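Local coordinates for protein 2-keto-3-deoxy-D-arabinonate dehydratase (PDB 2Q18) that dehydrates 2-dehydro-3-deoxy-D-arabinonate to 2,5-dioxopentanoate in a pentose oxidation pathway, using magnesium or calcium as cofactor, at residues Asp136-Ala147 / Tyr159-Leu170. Residues are numbered along the deposited sequence; the frame is centred on the assembly and turned at random.
Sequences DSEWTLPEPELA and YTIMDDVSARDL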
loop_
_atom_site.group_PDB
_atom_site.type_symbol
_atom_site.label_atom_id
_atom_site.label_comp_id
_atom_site.label_asym_id
_atom_site.label_seq_id
_atom_site.Cartn_x
_atom_site.Cartn_y
_atom_site.Cartn_z
ATOM N N ASP A 136 -23.963 -10.436 -29.746
ATOM C CA ASP A 136 -25.044 -11.382 -30.019
ATOM C C ASP A 136 -26.435 -10.816 -29.739
ATOM O O ASP A 136 -27.406 -11.566 -29.636
ATOM C CB ASP A 136 -24.822 -12.695 -29.251
ATOM C CG ASP A 136 -24.795 -12.507 -27.732
ATOM O OD1 ASP A 136 -24.854 -11.354 -27.242
ATOM O OD2 ASP A 136 -24.715 -13.533 -27.024
ATOM N N SER A 137 -26.528 -9.495 -29.616
ATOM C CA SER A 137 -27.822 -8.837 -29.477
ATOM C C SER A 137 -28.185 -8.100 -30.760
ATOM O O SER A 137 -27.347 -7.407 -31.343
ATOM C CB SER A 137 -27.821 -7.857 -28.305
ATOM O OG SER A 137 -29.059 -7.171 -28.231
ATOM N N GLU A 138 -29.438 -8.252 -31.183
ATOM C CA GLU A 138 -29.963 -7.557 -32.358
ATOM C C GLU A 138 -31.001 -6.512 -31.958
ATOM O O GLU A 138 -31.624 -5.884 -32.820
ATOM C CB GLU A 138 -30.561 -8.559 -33.358
ATOM C CG GLU A 138 -29.528 -9.276 -34.236
ATOM C CD GLU A 138 -28.809 -10.425 -33.525
ATOM O OE1 GLU A 138 -29.490 -11.263 -32.890
ATOM O OE2 GLU A 138 -27.560 -10.500 -33.617
ATOM N N TRP A 139 -31.193 -6.336 -30.650
ATOM C CA TRP A 139 -32.116 -5.325 -30.133
ATOM C C TRP A 139 -31.742 -4.858 -28.718
ATOM O O TRP A 139 -32.269 -5.357 -27.713
ATOM C CB TRP A 139 -33.574 -5.816 -30.204
ATOM C CG TRP A 139 -34.578 -4.801 -29.743
ATOM C CD1 TRP A 139 -34.561 -3.457 -29.992
ATOM C CD2 TRP A 139 -35.753 -5.049 -28.959
ATOM N NE1 TRP A 139 -35.648 -2.853 -29.405
ATOM C CE2 TRP A 139 -36.396 -3.807 -28.766
ATOM C CE3 TRP A 139 -36.326 -6.202 -28.403
ATOM C CZ2 TRP A 139 -37.583 -3.681 -28.035
ATOM C CZ3 TRP A 139 -37.506 -6.076 -27.675
ATOM C CH2 TRP A 139 -38.120 -4.824 -27.498
ATOM N N THR A 140 -30.830 -3.890 -28.660
ATOM C CA THR A 140 -30.378 -3.315 -27.400
ATOM C C THR A 140 -30.913 -1.901 -27.253
ATOM O O THR A 140 -30.780 -1.080 -28.165
ATOM C CB THR A 140 -28.832 -3.329 -27.303
ATOM O OG1 THR A 140 -28.379 -4.681 -27.171
ATOM C CG2 THR A 140 -28.342 -2.522 -26.110
ATOM N N LEU A 141 -31.525 -1.625 -26.105
ATOM C CA LEU A 141 -32.045 -0.303 -25.810
ATOM C C LEU A 141 -31.355 0.326 -24.607
ATOM O O LEU A 141 -30.956 -0.384 -23.682
ATOM C CB LEU A 141 -33.554 -0.362 -25.554
ATOM C CG LEU A 141 -34.482 -0.744 -26.713
ATOM C CD1 LEU A 141 -35.932 -0.722 -26.235
ATOM C CD2 LEU A 141 -34.284 0.190 -27.905
ATOM N N PRO A 142 -31.205 1.665 -24.620
ATOM C CA PRO A 142 -30.818 2.340 -23.395
ATOM C C PRO A 142 -32.043 2.466 -22.498
ATOM O O PRO A 142 -33.166 2.602 -22.995
ATOM C CB PRO A 142 -30.372 3.722 -23.879
ATOM C CG PRO A 142 -31.173 3.959 -25.132
ATOM C CD PRO A 142 -31.393 2.603 -25.747
ATOM N N GLU A 143 -31.831 2.394 -21.191
ATOM C CA GLU A 143 -32.908 2.617 -20.241
ATOM C C GLU A 143 -32.519 3.776 -19.326
ATOM O O GLU A 143 -31.671 3.618 -18.443
ATOM C CB GLU A 143 -33.237 1.330 -19.472
ATOM C CG GLU A 143 -33.610 0.157 -20.393
ATOM C CD GLU A 143 -34.094 -1.091 -19.655
ATOM O OE1 GLU A 143 -34.576 -2.021 -20.337
ATOM O OE2 GLU A 143 -33.992 -1.152 -18.407
ATOM N N PRO A 144 -33.099 4.965 -19.584
ATOM C CA PRO A 144 -32.811 6.207 -18.867
ATOM C C PRO A 144 -33.462 6.241 -17.491
ATOM O O PRO A 144 -34.685 6.115 -17.376
ATOM C CB PRO A 144 -33.430 7.275 -19.771
ATOM C CG PRO A 144 -34.563 6.579 -20.435
ATOM C CD PRO A 144 -34.096 5.170 -20.653
ATOM N N GLU A 145 -32.646 6.423 -16.455
ATOM C CA GLU A 145 -33.125 6.259 -15.084
ATOM C C GLU A 145 -32.486 7.240 -14.116
ATOM O O GLU A 145 -31.342 7.654 -14.295
ATOM C CB GLU A 145 -32.867 4.826 -14.593
ATOM C CG GLU A 145 -33.073 3.744 -15.649
ATOM C CD GLU A 145 -33.203 2.343 -15.080
ATOM O OE1 GLU A 145 -33.696 1.463 -15.817
ATOM O OE2 GLU A 145 -32.825 2.113 -13.909
ATOM N N LEU A 146 -33.250 7.615 -13.097
ATOM C CA LEU A 146 -32.689 8.248 -11.916
ATOM C C LEU A 146 -32.021 7.146 -11.092
ATOM O O LEU A 146 -32.590 6.069 -10.909
ATOM C CB LEU A 146 -33.787 8.939 -11.098
ATOM C CG LEU A 146 -33.346 9.721 -9.855
ATOM C CD1 LEU A 146 -32.552 10.964 -10.257
ATOM C CD2 LEU A 146 -34.543 10.106 -8.996
ATOM N N ALA A 147 -30.807 7.412 -10.622
ATOM C CA ALA A 147 -30.089 6.466 -9.779
ATOM C C ALA A 147 -29.657 7.148 -8.488
ATOM O O ALA A 147 -29.448 8.362 -8.464
ATOM C CB ALA A 147 -28.887 5.896 -10.515
ATOM N N TYR A 159 -27.740 11.744 -5.977
ATOM C CA TYR A 159 -28.458 11.307 -7.175
ATOM C C TYR A 159 -27.606 11.491 -8.419
ATOM O O TYR A 159 -26.763 12.387 -8.479
ATOM C CB TYR A 159 -29.759 12.103 -7.357
ATOM C CG TYR A 159 -30.755 11.948 -6.231
ATOM C CD1 TYR A 159 -31.794 11.022 -6.321
ATOM C CD2 TYR A 159 -30.662 12.730 -5.076
ATOM C CE1 TYR A 159 -32.717 10.876 -5.289
ATOM C CE2 TYR A 159 -31.578 12.586 -4.034
ATOM C CZ TYR A 159 -32.601 11.656 -4.151
ATOM O OH TYR A 159 -33.513 11.505 -3.134
ATOM N N THR A 160 -27.848 10.645 -9.412
ATOM C CA THR A 160 -27.135 10.711 -10.679
ATOM C C THR A 160 -28.028 10.163 -11.801
ATOM O O THR A 160 -29.105 9.611 -11.540
ATOM C CB THR A 160 -25.764 9.964 -10.596
ATOM O OG1 THR A 160 -24.918 10.364 -11.682
ATOM C CG2 THR A 160 -25.938 8.441 -10.603
ATOM N N ILE A 161 -27.589 10.336 -13.043
ATOM C CA ILE A 161 -28.267 9.747 -14.194
ATOM C C ILE A 161 -27.602 8.411 -14.477
ATOM O O ILE A 161 -26.380 8.331 -14.485
ATOM C CB ILE A 161 -28.120 10.638 -15.455
ATOM C CG1 ILE A 161 -28.578 12.071 -15.166
ATOM C CG2 ILE A 161 -28.867 10.026 -16.648
ATOM C CD1 ILE A 161 -28.095 13.096 -16.193
ATOM N N MET A 162 -28.386 7.364 -14.710
ATOM C CA MET A 162 -27.803 6.093 -15.147
ATOM C C MET A 162 -28.486 5.580 -16.403
ATOM O O MET A 162 -29.700 5.703 -16.553
ATOM C CB MET A 162 -27.839 5.022 -14.035
ATOM C CG MET A 162 -27.200 3.657 -14.422
ATOM S SD MET A 162 -26.781 2.556 -13.017
ATOM C CE MET A 162 -25.257 3.333 -12.478
ATOM N N ASP A 163 -27.687 5.001 -17.293
ATOM C CA ASP A 163 -28.204 4.271 -18.439
ATOM C C ASP A 163 -28.036 2.785 -18.159
ATOM O O ASP A 163 -26.916 2.274 -18.134
ATOM C CB ASP A 163 -27.438 4.675 -19.707
ATOM C CG ASP A 163 -28.011 4.059 -20.981
ATOM O OD1 ASP A 163 -28.918 3.201 -20.906
ATOM O OD2 ASP A 163 -27.536 4.440 -22.076
ATOM N N ASP A 164 -29.155 2.099 -17.942
ATOM C CA ASP A 164 -29.162 0.647 -17.806
ATOM C C ASP A 164 -29.272 0.045 -19.207
ATOM O O ASP A 164 -30.372 -0.225 -19.693
ATOM C CB ASP A 164 -30.322 0.199 -16.890
ATOM C CG ASP A 164 -30.451 -1.323 -16.771
ATOM O OD1 ASP A 164 -29.638 -2.071 -17.357
ATOM O OD2 ASP A 164 -31.391 -1.782 -16.086
ATOM N N VAL A 165 -28.128 -0.157 -19.852
ATOM C CA VAL A 165 -28.091 -0.659 -21.226
ATOM C C VAL A 165 -28.524 -2.129 -21.238
ATOM O O VAL A 165 -27.932 -2.969 -20.552
ATOM C CB VAL A 165 -26.692 -0.479 -21.878
ATOM C CG1 VAL A 165 -26.745 -0.791 -23.366
ATOM C CG2 VAL A 165 -26.161 0.941 -21.657
ATOM N N SER A 166 -29.558 -2.426 -22.023
ATOM C CA SER A 166 -30.248 -3.713 -21.933
ATOM C C SER A 166 -30.440 -4.399 -23.284
ATOM O O SER A 166 -31.031 -3.822 -24.200
ATOM C CB SER A 166 -31.610 -3.521 -21.267
ATOM O OG SER A 166 -31.493 -2.779 -20.069
ATOM N N ALA A 167 -29.949 -5.634 -23.394
ATOM C CA ALA A 167 -30.191 -6.459 -24.574
ATOM C C ALA A 167 -31.611 -7.020 -24.508
ATOM O O ALA A 167 -31.831 -8.172 -24.117
ATOM C CB ALA A 167 -29.165 -7.563 -24.674
ATOM N N ARG A 168 -32.570 -6.179 -24.883
ATOM C CA ARG A 168 -33.992 -6.482 -24.746
ATOM C C ARG A 168 -34.438 -7.754 -25.470
ATOM O O ARG A 168 -35.379 -8.419 -25.031
ATOM C CB ARG A 168 -34.835 -5.284 -25.193
ATOM C CG ARG A 168 -34.742 -4.060 -24.279
ATOM C CD ARG A 168 -35.495 -4.253 -22.951
ATOM N NE ARG A 168 -36.820 -4.842 -23.148
ATOM C CZ ARG A 168 -37.895 -4.171 -23.555
ATOM N NH1 ARG A 168 -37.824 -2.868 -23.810
ATOM N NH2 ARG A 168 -39.048 -4.806 -23.712
ATOM N N ASP A 169 -33.759 -8.097 -26.563
ATOM C CA ASP A 169 -34.091 -9.308 -27.317
ATOM C C ASP A 169 -33.765 -10.578 -26.537
ATOM O O ASP A 169 -34.540 -11.536 -26.563
ATOM C CB ASP A 169 -33.422 -9.322 -28.702
ATOM C CG ASP A 169 -31.908 -9.182 -28.639
ATOM O OD1 ASP A 169 -31.399 -8.455 -27.754
ATOM O OD2 ASP A 169 -31.226 -9.797 -29.489
ATOM N N LEU A 170 -32.628 -10.577 -25.838
ATOM C CA LEU A 170 -32.227 -11.724 -25.025
ATOM C C LEU A 170 -33.186 -11.925 -23.849
ATOM O O LEU A 170 -33.547 -13.055 -23.523
ATOM C CB LEU A 170 -30.773 -11.591 -24.546
ATOM C CG LEU A 170 -29.665 -11.439 -25.600
ATOM C CD1 LEU A 170 -28.280 -11.521 -24.958
ATOM C CD2 LEU A 170 -29.787 -12.468 -26.718
HETATM O O HOH W 1 -30.813 -12.373 -30.316
HETATM O O HOH W 2 -36.238 -0.853 -22.428
HETATM O O HOH W 3 -33.604 -0.951 -15.217
#
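The carboxylate of D169 is gripped through both oxygens: OD1 takes the hydroxyl of S137 (OG to OD1 2.7 Å) on its syn side, and OD2 takes the backbone N of E138 at 2.9 Å, from well above the carboxylate plane. The bond pair closes the open end of the antiparallel beta hairpin of the FAH fold, whose strands 140-150 and 156-167 supply most of both segments; D169 sits in the helix that follows. With chi1 at 57°, CG of D169 lies between its own N and carbonyl carbon, which turns the carboxylate back onto the loop at S137-E138, ahead of strand 140-150. A leucine here would probably leave the S137 hydroxyl and the E138 N-H without their acceptors and that loop less firmly held. Further along, paired bonds join E145 to M162 and A147 to T160, the M162 N to E145 O bond being nearly straight at 178°. Near P142 the regular pairing is interrupted, and D163 turns OD1 to the backbone N of E143 at 3.0 Å.

The break holds E143, which with E145 and D164 makes up the magnesium-binding site of the enzyme. E143 OE2 and D164 OD2 come within 3.5 Å of each other, a crowding of negative charge probably eased by K182, which salt-bridges both, and by K118 on D164 OD1. E145 OE2 is held by T253 and the backbone of G255. The hydroxyl of S166 lies beside the E143 carboxylate but donates to the backbone O of D164 from above the carbonyl plane and also meets K182 NZ.

Outward, R168 lays its CB over one face of the W139 six-membered ring, a CH-pi contact 3.7 Å from the centroid. Its chain then bends at chi2 and chi3, bringing one face of the guanidinium over CH2 of W139, the planes 46° apart, with L141 CD1 close to NH1. One water joins R168 to E143, accepting from NH1 and donating to OE1, 2.9 Å from each.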